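Local coordinates for pyruvate kinase (Toxoplasma gondii, PDB 3GG8), which catalyses the last step of glycolysis, transferring the phosphoryl group of phosphoenolpyruvate to ADP to give pyruvate and ATP, at residues C143-G146 / Q150-K153; Y238-L243 / L269-G274. All coordinates share one frame; numbering follows the deposited sequence.

Contacts 1 and 2 follow one another along the chain, the first closing before the second opens, and they lie in different domains of the pyruvate kinase fold. Contact 1 belongs to the loop between strands 140-142 and 157-160, in the small beta domain (B domain) that is inserted between the third and fourth strands of the barrel. Contact 2 sits on the outer layer of the eight-stranded parallel barrel. The centres of contacts 1 and 2 are 28 Å apart; their nearest atoms are about 17 Å apart, without touching. One contact therefore shapes a loop of the inserted domain, while the other joins helix 233-243, which follows barrel strand 224-227, to the end of helix 265-271, which follows strand 251-256.

Contact 1: residues C143-G146 / Q150-K153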
ATOM      1  N   CYS C 143      36.618 -36.676 -29.118  1.00 34.00           N
ATOM      2  CA  CYS C 143      35.342 -36.042 -28.784  1.00 34.20           C
ATOM      3  C   CYS C 143      34.414 -36.077 -30.007  1.00 34.12           C
ATOM      4  O   CYS C 143      34.847 -35.770 -31.116  1.00 34.62           O
ATOM      5  CB  CYS C 143      35.592 -34.604 -28.318  1.00 34.16           C
ATOM      6  SG  CYS C 143      34.155 -33.509 -28.282  1.00 34.29           S
ATOM      7  N   SER C 144      33.148 -36.440 -29.801  1.00 34.16           N
ATOM      8  CA  SER C 144      32.193 -36.641 -30.908  1.00 34.27           C
ATOM      9  C   SER C 144      31.819 -35.366 -31.661  1.00 34.10           C
ATOM     10  O   SER C 144      31.294 -35.425 -32.778  1.00 33.69           O
ATOM     11  CB  SER C 144      30.923 -37.300 -30.387  1.00 34.05           C
ATOM     12  OG  SER C 144      30.258 -36.431 -29.495  1.00 35.73           O
ATOM     13  N   TYR C 145      32.090 -34.224 -31.029  1.00 33.95           N
ATOM     14  CA  TYR C 145      31.684 -32.919 -31.520  1.00 33.83           C
ATOM     15  C   TYR C 145      32.767 -32.320 -32.414  1.00 33.72           C
ATOM     16  O   TYR C 145      33.768 -31.794 -31.931  1.00 34.01           O
ATOM     17  CB  TYR C 145      31.344 -32.027 -30.322  1.00 33.63           C
ATOM     18  CG  TYR C 145      30.969 -30.598 -30.638  1.00 33.67           C
ATOM     19  CD1 TYR C 145      31.476 -29.548 -29.866  1.00 34.15           C
ATOM     20  CD2 TYR C 145      30.090 -30.286 -31.688  1.00 34.20           C
ATOM     21  CE1 TYR C 145      31.137 -28.220 -30.140  1.00 34.67           C
ATOM     22  CE2 TYR C 145      29.749 -28.957 -31.974  1.00 33.86           C
ATOM     23  CZ  TYR C 145      30.282 -27.936 -31.196  1.00 34.25           C
ATOM     24  OH  TYR C 145      29.956 -26.635 -31.450  1.00 33.89           O
ATOM     25  N   GLY C 146      32.542 -32.412 -33.722  1.00 34.00           N
ATOM     26  CA  GLY C 146      33.552 -32.073 -34.734  1.00 34.10           C
ATOM     27  C   GLY C 146      33.976 -30.616 -34.769  1.00 34.22           C
ATOM     28  O   GLY C 146      35.096 -30.305 -35.176  1.00 34.31           O
ATOM     29  N   GLN C 150      36.534 -25.045 -33.017  1.00 35.05           N
ATOM     30  CA  GLN C 150      35.967 -23.802 -33.530  1.00 35.50           C
ATOM     31  C   GLN C 150      34.815 -23.273 -32.647  1.00 35.93           C
ATOM     32  O   GLN C 150      34.071 -22.380 -33.049  1.00 36.63           O
ATOM     33  CB  GLN C 150      35.480 -24.015 -34.971  1.00 35.56           C
ATOM     34  CG  GLN C 150      36.614 -24.219 -36.015  1.00 35.55           C
ATOM     35  CD  GLN C 150      37.114 -25.661 -36.093  1.00 34.87           C
ATOM     36  OE1 GLN C 150      36.324 -26.602 -36.142  1.00 33.59           O
ATOM     37  NE2 GLN C 150      38.438 -25.831 -36.122  1.00 34.67           N
ATOM     38  N   SER C 151      34.670 -23.827 -31.448  1.00 35.54           N
ATOM     39  CA  SER C 151      33.616 -23.415 -30.529  1.00 35.41           C
ATOM     40  C   SER C 151      34.246 -22.919 -29.235  1.00 35.28           C
ATOM     41  O   SER C 151      33.813 -21.938 -28.629  1.00 35.08           O
ATOM     42  CB  SER C 151      32.678 -24.594 -30.236  1.00 35.31           C
ATOM     43  OG  SER C 151      32.154 -25.147 -31.437  1.00 35.35           O
ATOM     44  N   VAL C 152      35.293 -23.624 -28.843  1.00 35.53           N
ATOM     45  CA  VAL C 152      36.033 -23.401 -27.619  1.00 35.44           C
ATOM     46  C   VAL C 152      37.246 -22.499 -27.918  1.00 36.01           C
ATOM     47  O   VAL C 152      37.764 -22.490 -29.046  1.00 35.99           O
ATOM     48  CB  VAL C 152      36.365 -24.810 -27.000  1.00 35.46           C
ATOM     49  CG1 VAL C 152      37.833 -25.097 -26.944  1.00 34.42           C
ATOM     50  CG2 VAL C 152      35.655 -25.024 -25.676  1.00 34.15           C
ATOM     51  N   LYS C 153      37.648 -21.691 -26.935  1.00 36.43           N
ATOM     52  CA  LYS C 153      38.817 -20.808 -27.054  1.00 37.40           C
ATOM     53  C   LYS C 153      39.684 -20.950 -25.806  1.00 37.03           C
ATOM     54  O   LYS C 153      39.187 -21.409 -24.778  1.00 37.30           O
ATOM     55  CB  LYS C 153      38.390 -19.338 -27.225  1.00 37.58           C
ATOM     56  CG  LYS C 153      37.549 -19.051 -28.477  1.00 38.91           C
ATOM     57  CD  LYS C 153      37.436 -17.553 -28.761  1.00 39.52           C
ATOM     58  CE  LYS C 153      36.027 -17.175 -29.256  1.00 43.64           C
ATOM     59  NZ  LYS C 153      35.513 -18.029 -30.390  1.00 45.50           N
TER
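Y145 reaches across to S151, and the main contact is between their hydroxyl ends, with CE1 and CZ of the ring beside the serine. With CG anti to the backbone N (chi1 177°), the tyrosine extends its ring away from the 143-146 backbone, and the phenolic OH gives a hydrogen bond to S151 OG at 2.7 Å. S151 points its CB toward the other segment and lies obliquely to the ring, its OG 3.5 Å and its CB 3.9 Å from Y145 CE1. Both hydroxyls have further partners, S151 OG bonding A147 O and Y145 OH bonding Q201 N, so the pair forms part of a short polar chain that ties the loop to the region of Q201. Within 143-146 the backbone N of Y145 also bonds C143 SG at 3.5 Å, a long bond as usual for sulfur, with an angle of 158°. Q150 bends at chi2, and its OE1 comes only to 4.0 Å of G146 O, a mere contact of two acceptors, while its NE2 bonds S174 O. The arrangement is a side-chain hydrogen bond within the long connection between strands 140-142 and 157-160, closing its first part upon itself, in the B domain of pyruvate kinase.

Contact 2: residues Y238-L243 / L269-G274; sequences YIRGLL and LAEADG
R240 and E271 meet through a forked hydrogen bond, in which both terminal nitrogens of the guanidinium converge on one backbone oxygen. R240 NH1 lies 2.8 Å and NH2 2.7 Å from E271 O, which sits at the edge of the guanidinium and only 10° out of its plane. Neither bond is straight, the N-H...O angles being near 140°, as expected when two donors share one acceptor. The arginine CB already points toward 269-274; with CG anti to the backbone N the chain runs out to it and bends at chi3. This is one of two modelled conformers of R240, so the grip is probably not permanent.

Charge pairing is longer and looser. R240 NH2 forms a salt bridge with E271 OE1 at 3.4 Å, and NH1 forms another with D273 OD2, also at 3.4 Å, whose hydrogen bond is weak. The carbonyl holds the end of the guanidinium, and these two acids would help to fix its rotation. The aspartate carboxylate stands nearly perpendicular to it, at 83°. Each acid has a second partner: E271 OE2 pairs with R237, and D273 OD2 accepts from I252 N.

The arginine thus joins helix 233-243 to the C-terminal end of helix 265-271 and the loop leading into strand 275-278. Strand 251-256 touches both segments: I239 and R240 pack on I252, and D273 is hydrogen-bonded to the I252 backbone.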
ATOM      1  N   TYR C 238      10.682 -23.801 -34.731  1.00 33.96           N
ATOM      2  CA  TYR C 238      10.956 -24.944 -35.586  1.00 34.20           C
ATOM      3  C   TYR C 238      10.075 -26.138 -35.240  1.00 33.54           C
ATOM      4  O   TYR C 238       9.472 -26.738 -36.133  1.00 32.77           O
ATOM      5  CB  TYR C 238      12.448 -25.320 -35.548  1.00 35.02           C
ATOM      6  CG  TYR C 238      12.742 -26.535 -36.381  1.00 36.96           C
ATOM      7  CD1 TYR C 238      12.542 -26.520 -37.762  1.00 39.27           C
ATOM      8  CD2 TYR C 238      13.182 -27.711 -35.792  1.00 37.46           C
ATOM      9  CE1 TYR C 238      12.788 -27.655 -38.535  1.00 40.15           C
ATOM     10  CE2 TYR C 238      13.430 -28.842 -36.547  1.00 38.85           C
ATOM     11  CZ  TYR C 238      13.228 -28.816 -37.909  1.00 38.67           C
ATOM     12  OH  TYR C 238      13.475 -29.948 -38.653  1.00 39.14           O
ATOM     13  N   ILE C 239       9.982 -26.466 -33.942  1.00 32.84           N
ATOM     14  CA  ILE C 239       9.084 -27.531 -33.498  1.00 32.47           C
ATOM     15  C   ILE C 239       7.603 -27.232 -33.820  1.00 32.45           C
ATOM     16  O   ILE C 239       6.876 -28.125 -34.274  1.00 31.95           O
ATOM     17  CB  ILE C 239       9.242 -27.862 -32.011  1.00 32.42           C
ATOM     18  CG1 ILE C 239      10.690 -28.252 -31.706  1.00 32.26           C
ATOM     19  CG2 ILE C 239       8.280 -29.000 -31.627  1.00 32.22           C
ATOM     20  CD1 ILE C 239      11.132 -27.944 -30.313  1.00 30.41           C
ATOM     21  N   ARG C 240       7.172 -25.986 -33.594  1.00 32.35           N
ATOM     22  CA  ARG C 240       5.795 -25.597 -33.878  0.50 32.46           C
ATOM     23  C   ARG C 240       5.418 -25.774 -35.352  1.00 32.48           C
ATOM     24  O   ARG C 240       4.316 -26.237 -35.661  1.00 32.65           O
ATOM     25  CB  ARG C 240       5.522 -24.166 -33.423  0.50 32.51           C
ATOM     26  CG  ARG C 240       4.076 -23.749 -33.584  0.50 32.55           C
ATOM     27  CD  ARG C 240       3.743 -22.558 -32.725  0.50 33.38           C
ATOM     28  NE  ARG C 240       3.686 -22.893 -31.303  0.50 33.24           N
ATOM     29  CZ  ARG C 240       4.510 -22.402 -30.386  0.50 33.59           C
ATOM     30  NH1 ARG C 240       4.366 -22.755 -29.115  0.50 32.25           N
ATOM     31  NH2 ARG C 240       5.471 -21.547 -30.743  0.50 34.40           N
ATOM     32  N   GLY C 241       6.325 -25.426 -36.258  1.00 32.64           N
ATOM     33  CA  GLY C 241       6.074 -25.604 -37.686  1.00 33.17           C
ATOM     34  C   GLY C 241       6.115 -27.069 -38.070  1.00 33.94           C
ATOM     35  O   GLY C 241       5.372 -27.521 -38.951  1.00 34.23           O
ATOM     36  N   LEU C 242       7.001 -27.807 -37.406  1.00 34.54           N
ATOM     37  CA  LEU C 242       7.106 -29.258 -37.551  1.00 34.66           C
ATOM     38  C   LEU C 242       5.797 -29.928 -37.168  1.00 34.85           C
ATOM     39  O   LEU C 242       5.294 -30.766 -37.911  1.00 34.81           O
ATOM     40  CB  LEU C 242       8.216 -29.773 -36.649  1.00 34.50           C
ATOM     41  CG  LEU C 242       9.190 -30.859 -37.054  1.00 35.21           C
ATOM     42  CD1 LEU C 242       9.840 -30.519 -38.404  1.00 35.63           C
ATOM     43  CD2 LEU C 242      10.232 -30.996 -35.947  1.00 34.91           C
ATOM     44  N   LEU C 243       5.254 -29.538 -36.013  1.00 34.92           N
ATOM     45  CA  LEU C 243       4.029 -30.118 -35.465  1.00 35.23           C
ATOM     46  C   LEU C 243       2.830 -29.935 -36.416  1.00 36.01           C
ATOM     47  O   LEU C 243       1.999 -30.841 -36.583  1.00 35.97           O
ATOM     48  CB  LEU C 243       3.735 -29.521 -34.085  1.00 34.94           C
ATOM     49  CG  LEU C 243       4.520 -30.082 -32.883  1.00 34.70           C
ATOM     50  CD1 LEU C 243       4.356 -29.227 -31.646  1.00 34.57           C
ATOM     51  CD2 LEU C 243       4.121 -31.547 -32.572  1.00 33.29           C
ATOM     52  N   LEU C 269      10.753 -18.352 -23.715  1.00 33.94           N
ATOM     53  CA  LEU C 269       9.510 -18.381 -22.964  1.00 34.48           C
ATOM     54  C   LEU C 269       8.328 -17.848 -23.776  1.00 35.33           C
ATOM     55  O   LEU C 269       7.243 -18.428 -23.733  1.00 35.89           O
ATOM     56  CB  LEU C 269       9.649 -17.592 -21.668  1.00 33.81           C
ATOM     57  CG  LEU C 269       8.429 -17.433 -20.760  1.00 33.62           C
ATOM     58  CD1 LEU C 269       7.747 -18.749 -20.416  1.00 32.50           C
ATOM     59  CD2 LEU C 269       8.854 -16.682 -19.478  1.00 34.04           C
ATOM     60  N   ALA C 270       8.535 -16.743 -24.495  1.00 35.54           N
ATOM     61  CA  ALA C 270       7.469 -16.131 -25.293  1.00 35.37           C
ATOM     62  C   ALA C 270       6.966 -17.074 -26.370  1.00 35.35           C
ATOM     63  O   ALA C 270       5.778 -17.079 -26.667  1.00 35.84           O
ATOM     64  CB  ALA C 270       7.931 -14.801 -25.920  1.00 34.99           C
ATOM     65  N   GLU C 271       7.861 -17.866 -26.958  1.00 35.31           N
ATOM     66  CA  GLU C 271       7.457 -18.796 -28.020  1.00 35.33           C
ATOM     67  C   GLU C 271       6.861 -20.099 -27.502  1.00 35.24           C
ATOM     68  O   GLU C 271       6.190 -20.823 -28.239  1.00 35.54           O
ATOM     69  CB  GLU C 271       8.640 -19.117 -28.941  1.00 35.40           C
ATOM     70  CG  GLU C 271       8.996 -18.021 -29.930  1.00 36.24           C
ATOM     71  CD  GLU C 271       7.883 -17.707 -30.917  1.00 38.15           C
ATOM     72  OE1 GLU C 271       6.864 -18.425 -30.924  1.00 39.17           O
ATOM     73  OE2 GLU C 271       8.026 -16.728 -31.693  1.00 40.49           O
ATOM     74  N   ALA C 272       7.116 -20.397 -26.237  1.00 35.35           N
ATOM     75  CA  ALA C 272       6.814 -21.700 -25.663  1.00 35.43           C
ATOM     76  C   ALA C 272       5.472 -21.724 -24.955  1.00 35.43           C
ATOM     77  O   ALA C 272       4.879 -20.672 -24.679  1.00 35.51           O
ATOM     78  CB  ALA C 272       7.894 -22.081 -24.688  1.00 35.31           C
ATOM     79  N   ASP C 273       5.015 -22.937 -24.646  1.00 34.52           N
ATOM     80  CA  ASP C 273       3.804 -23.133 -23.874  1.00 34.04           C
ATOM     81  C   ASP C 273       4.123 -23.312 -22.375  1.00 33.92           C
ATOM     82  O   ASP C 273       3.232 -23.331 -21.529  1.00 33.87           O
ATOM     83  CB  ASP C 273       3.008 -24.299 -24.461  1.00 33.75           C
ATOM     84  CG  ASP C 273       2.623 -24.052 -25.918  1.00 34.40           C
ATOM     85  OD1 ASP C 273       1.941 -23.033 -26.186  1.00 34.01           O
ATOM     86  OD2 ASP C 273       3.016 -24.852 -26.804  1.00 33.93           O
ATOM     87  N   GLY C 274       5.411 -23.393 -22.057  1.00 33.90           N
ATOM     88  CA  GLY C 274       5.872 -23.595 -20.680  1.00 33.91           C
ATOM     89  C   GLY C 274       7.334 -23.987 -20.704  1.00 33.77           C
ATOM     90  O   GLY C 274       7.906 -24.176 -21.779  1.00 33.73           O
TER